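Local structure of LIP (4A1R) at residues A[31-41]-A[88-98]. The protein is a membrane-bound component of the type VI secretion system, probably a lipoprotein of the TssJ family, with a beta-sandwich fold. Sequence-based numbering, arbitrary orientation.
Sequences IKIRVLLLRSD and DARYIGVIAEY
Strands 31-38 and 91-96 pair antiparallel as the two central strands of one sheet of the beta-sandwich. Backbone hydrogen bonds join Arg34 with Ile95, Leu36 with Gly93 and Leu38 with Tyr91. At the Leu38 end Arg90 and Tyr91 both face Leu38 in a classic beta bulge: Leu38 O accepts from Arg90 N (2.9 Å) and Tyr91 N (3.1 Å).

Ile and Val, beta-branched, suit the extended backbone, and with Leu give the inward face an apolar surface. Ile33, Val35, Leu37, Ile92 and Val94 point toward the other sheet, where Ile92 meets Leu12, and Val94 meets Leu12 and Phe14. Leu36 and Ile95 lie under helix 49-60 on the opposite face. Gly93, lacking a side chain, leaves Leu38 CD1 to rest 4.0 Å from its CA.

Lys32, Arg34 and Glu97 gather at one end. Glu97 lies alongside Lys32, and one water links its OE2 to Arg34 NH1; Gln53 holds OE1, while Leu52 O also binds Arg34 NH1. At the other, Arg39 NH1 forms a 2.6 Å salt bridge with Asp88 OD2.

Asp41 lays its carboxylate over the Tyr91 face, with OD2 bonded to Ser109. With CG1 anti to the backbone N and the chain extended beyond it, Ile31 sets CD1 over the Tyr98 ring, a CH-pi contact 3.5 Å from the centroid.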
# COMPACT_ATOMS: atom_id res chain seq x y z
N ILE A 31 -4.03 13.36 2.69
CA ILE A 31 -3.01 12.55 3.30
C ILE A 31 -2.15 11.89 2.21
O ILE A 31 -2.66 11.48 1.17
CB ILE A 31 -3.66 11.52 4.28
CG1 ILE A 31 -2.60 10.70 5.00
CG2 ILE A 31 -4.69 10.66 3.53
CD1 ILE A 31 -3.10 9.93 6.22
N LYS A 32 -0.84 11.84 2.47
CA LYS A 32 0.12 11.26 1.53
C LYS A 32 0.11 9.75 1.71
O LYS A 32 0.30 9.26 2.84
CB LYS A 32 1.56 11.80 1.73
CG LYS A 32 2.58 11.17 0.75
CD LYS A 32 4.01 11.70 0.96
CE LYS A 32 4.26 12.96 0.12
NZ LYS A 32 5.72 13.01 -0.18
N ILE A 33 -0.07 9.04 0.59
CA ILE A 33 -0.05 7.58 0.57
C ILE A 33 1.14 7.13 -0.21
O ILE A 33 1.35 7.60 -1.34
CB ILE A 33 -1.33 7.00 -0.07
CG1 ILE A 33 -2.61 7.57 0.57
CG2 ILE A 33 -1.29 5.47 -0.05
CD1 ILE A 33 -2.88 7.08 1.98
N ARG A 34 1.95 6.25 0.37
CA ARG A 34 3.02 5.62 -0.42
C ARG A 34 2.75 4.14 -0.64
O ARG A 34 2.20 3.47 0.21
CB ARG A 34 4.36 5.87 0.25
CG ARG A 34 4.67 7.36 0.44
CD ARG A 34 5.99 7.54 1.16
NE ARG A 34 7.09 6.95 0.41
CZ ARG A 34 8.32 6.76 0.88
NH1 ARG A 34 8.63 7.06 2.13
NH2 ARG A 34 9.25 6.22 0.09
N VAL A 35 3.15 3.63 -1.80
CA VAL A 35 2.91 2.24 -2.12
C VAL A 35 4.25 1.71 -2.53
O VAL A 35 4.89 2.28 -3.42
CB VAL A 35 1.85 2.05 -3.24
CG1 VAL A 35 1.79 0.58 -3.68
CG2 VAL A 35 0.47 2.48 -2.77
N LEU A 36 4.71 0.66 -1.85
CA LEU A 36 6.03 0.14 -2.08
C LEU A 36 5.96 -1.32 -2.55
O LEU A 36 5.26 -2.14 -1.96
CB LEU A 36 6.89 0.25 -0.81
CG LEU A 36 7.28 1.65 -0.27
CD1 LEU A 36 6.09 2.44 0.23
CD2 LEU A 36 8.24 1.49 0.89
N LEU A 37 6.69 -1.64 -3.61
CA LEU A 37 6.81 -3.02 -4.01
C LEU A 37 8.01 -3.65 -3.30
O LEU A 37 9.15 -3.13 -3.36
CB LEU A 37 6.96 -3.10 -5.54
CG LEU A 37 6.87 -4.50 -6.13
CD1 LEU A 37 5.42 -4.97 -6.13
CD2 LEU A 37 7.43 -4.46 -7.55
N LEU A 38 7.76 -4.76 -2.60
CA LEU A 38 8.72 -5.33 -1.69
C LEU A 38 9.03 -6.80 -1.97
O LEU A 38 8.12 -7.60 -2.24
CB LEU A 38 8.22 -5.21 -0.23
CG LEU A 38 7.86 -3.81 0.30
CD1 LEU A 38 7.10 -3.96 1.62
CD2 LEU A 38 9.07 -2.89 0.47
N ARG A 39 10.32 -7.11 -1.87
CA ARG A 39 10.85 -8.48 -1.89
C ARG A 39 10.44 -9.22 -0.64
O ARG A 39 10.27 -10.44 -0.66
CB ARG A 39 12.37 -8.47 -1.91
CG ARG A 39 12.98 -8.33 -3.28
CD ARG A 39 14.36 -8.97 -3.30
NE ARG A 39 15.34 -8.08 -3.93
CZ ARG A 39 15.57 -8.02 -5.24
NH1 ARG A 39 14.92 -8.81 -6.08
NH2 ARG A 39 16.47 -7.17 -5.70
N SER A 40 10.32 -8.47 0.45
CA SER A 40 9.96 -9.00 1.76
C SER A 40 9.48 -7.83 2.61
O SER A 40 9.81 -6.68 2.32
CB SER A 40 11.17 -9.66 2.40
OG SER A 40 12.33 -8.88 2.17
N ASP A 41 8.70 -8.10 3.65
CA ASP A 41 8.16 -7.01 4.48
C ASP A 41 8.78 -6.87 5.87
O ASP A 41 8.30 -6.08 6.68
CB ASP A 41 6.62 -7.09 4.56
CG ASP A 41 6.10 -8.20 5.48
OD1 ASP A 41 6.88 -9.04 5.96
OD2 ASP A 41 4.87 -8.23 5.73
N ASP A 88 10.08 -11.42 -8.28
CA ASP A 88 10.40 -11.64 -6.87
C ASP A 88 9.67 -10.71 -5.90
O ASP A 88 10.05 -10.59 -4.74
CB ASP A 88 11.91 -11.59 -6.62
CG ASP A 88 12.61 -10.55 -7.46
OD1 ASP A 88 11.94 -9.65 -8.01
OD2 ASP A 88 13.84 -10.67 -7.58
N ALA A 89 8.61 -10.07 -6.38
CA ALA A 89 7.78 -9.27 -5.49
C ALA A 89 6.94 -10.20 -4.62
O ALA A 89 6.26 -11.07 -5.13
CB ALA A 89 6.91 -8.36 -6.30
N ARG A 90 6.99 -10.01 -3.30
CA ARG A 90 6.19 -10.83 -2.37
C ARG A 90 5.17 -10.03 -1.53
O ARG A 90 4.22 -10.59 -0.96
CB ARG A 90 7.10 -11.66 -1.47
CG ARG A 90 7.96 -12.68 -2.22
CD ARG A 90 7.11 -13.68 -2.98
NE ARG A 90 7.91 -14.67 -3.70
CZ ARG A 90 8.39 -14.53 -4.94
NH1 ARG A 90 8.16 -13.43 -5.64
NH2 ARG A 90 9.11 -15.50 -5.48
N TYR A 91 5.37 -8.73 -1.43
CA TYR A 91 4.46 -7.89 -0.62
C TYR A 91 4.28 -6.51 -1.26
O TYR A 91 5.19 -6.02 -1.90
CB TYR A 91 5.04 -7.69 0.78
CG TYR A 91 5.11 -8.96 1.65
CD1 TYR A 91 4.00 -9.38 2.38
CD2 TYR A 91 6.29 -9.71 1.73
CE1 TYR A 91 4.06 -10.53 3.16
CE2 TYR A 91 6.35 -10.85 2.52
CZ TYR A 91 5.24 -11.26 3.22
OH TYR A 91 5.28 -12.39 4.01
N ILE A 92 3.09 -5.93 -1.10
CA ILE A 92 2.84 -4.48 -1.32
C ILE A 92 2.75 -3.79 0.06
O ILE A 92 1.86 -4.11 0.86
CB ILE A 92 1.54 -4.23 -2.13
CG1 ILE A 92 1.56 -4.95 -3.48
CG2 ILE A 92 1.24 -2.74 -2.32
CD1 ILE A 92 2.77 -4.69 -4.35
N GLY A 93 3.67 -2.87 0.34
CA GLY A 93 3.61 -2.08 1.59
C GLY A 93 2.86 -0.78 1.33
O GLY A 93 3.02 -0.16 0.27
N VAL A 94 2.03 -0.35 2.27
CA VAL A 94 1.29 0.90 2.08
C VAL A 94 1.55 1.72 3.34
O VAL A 94 1.48 1.18 4.46
CB VAL A 94 -0.24 0.70 1.86
CG1 VAL A 94 -0.91 2.02 1.49
CG2 VAL A 94 -0.51 -0.34 0.78
N ILE A 95 1.90 3.00 3.15
CA ILE A 95 2.19 3.96 4.23
C ILE A 95 1.22 5.13 4.07
O ILE A 95 1.01 5.62 2.95
CB ILE A 95 3.66 4.50 4.14
CG1 ILE A 95 4.68 3.38 4.29
CG2 ILE A 95 3.93 5.59 5.21
CD1 ILE A 95 6.12 3.76 4.02
N ALA A 96 0.62 5.60 5.16
CA ALA A 96 -0.27 6.78 5.11
C ALA A 96 0.35 7.77 6.08
O ALA A 96 0.49 7.46 7.26
CB ALA A 96 -1.66 6.42 5.61
N GLU A 97 0.75 8.95 5.61
CA GLU A 97 1.51 9.90 6.47
C GLU A 97 0.53 10.79 7.27
O GLU A 97 0.37 12.00 6.99
CB GLU A 97 2.50 10.72 5.63
CG GLU A 97 3.48 9.84 4.83
CD GLU A 97 4.69 10.58 4.24
OE1 GLU A 97 4.73 11.81 4.32
OE2 GLU A 97 5.60 9.89 3.70
N TYR A 98 -0.19 10.18 8.21
CA TYR A 98 -1.07 10.94 9.11
C TYR A 98 -0.27 12.03 9.85
O TYR A 98 0.85 11.78 10.28
CB TYR A 98 -1.66 10.01 10.18
CG TYR A 98 -2.71 9.04 9.64
CD1 TYR A 98 -4.06 9.41 9.56
CD2 TYR A 98 -2.34 7.77 9.21
CE1 TYR A 98 -5.01 8.53 9.10
CE2 TYR A 98 -3.29 6.89 8.72
CZ TYR A 98 -4.62 7.27 8.65
OH TYR A 98 -5.58 6.39 8.16
O HOH W 1 0.29 13.41 4.86
O HOH W 2 7.29 11.08 2.20
O HOH W 3 6.79 7.55 4.21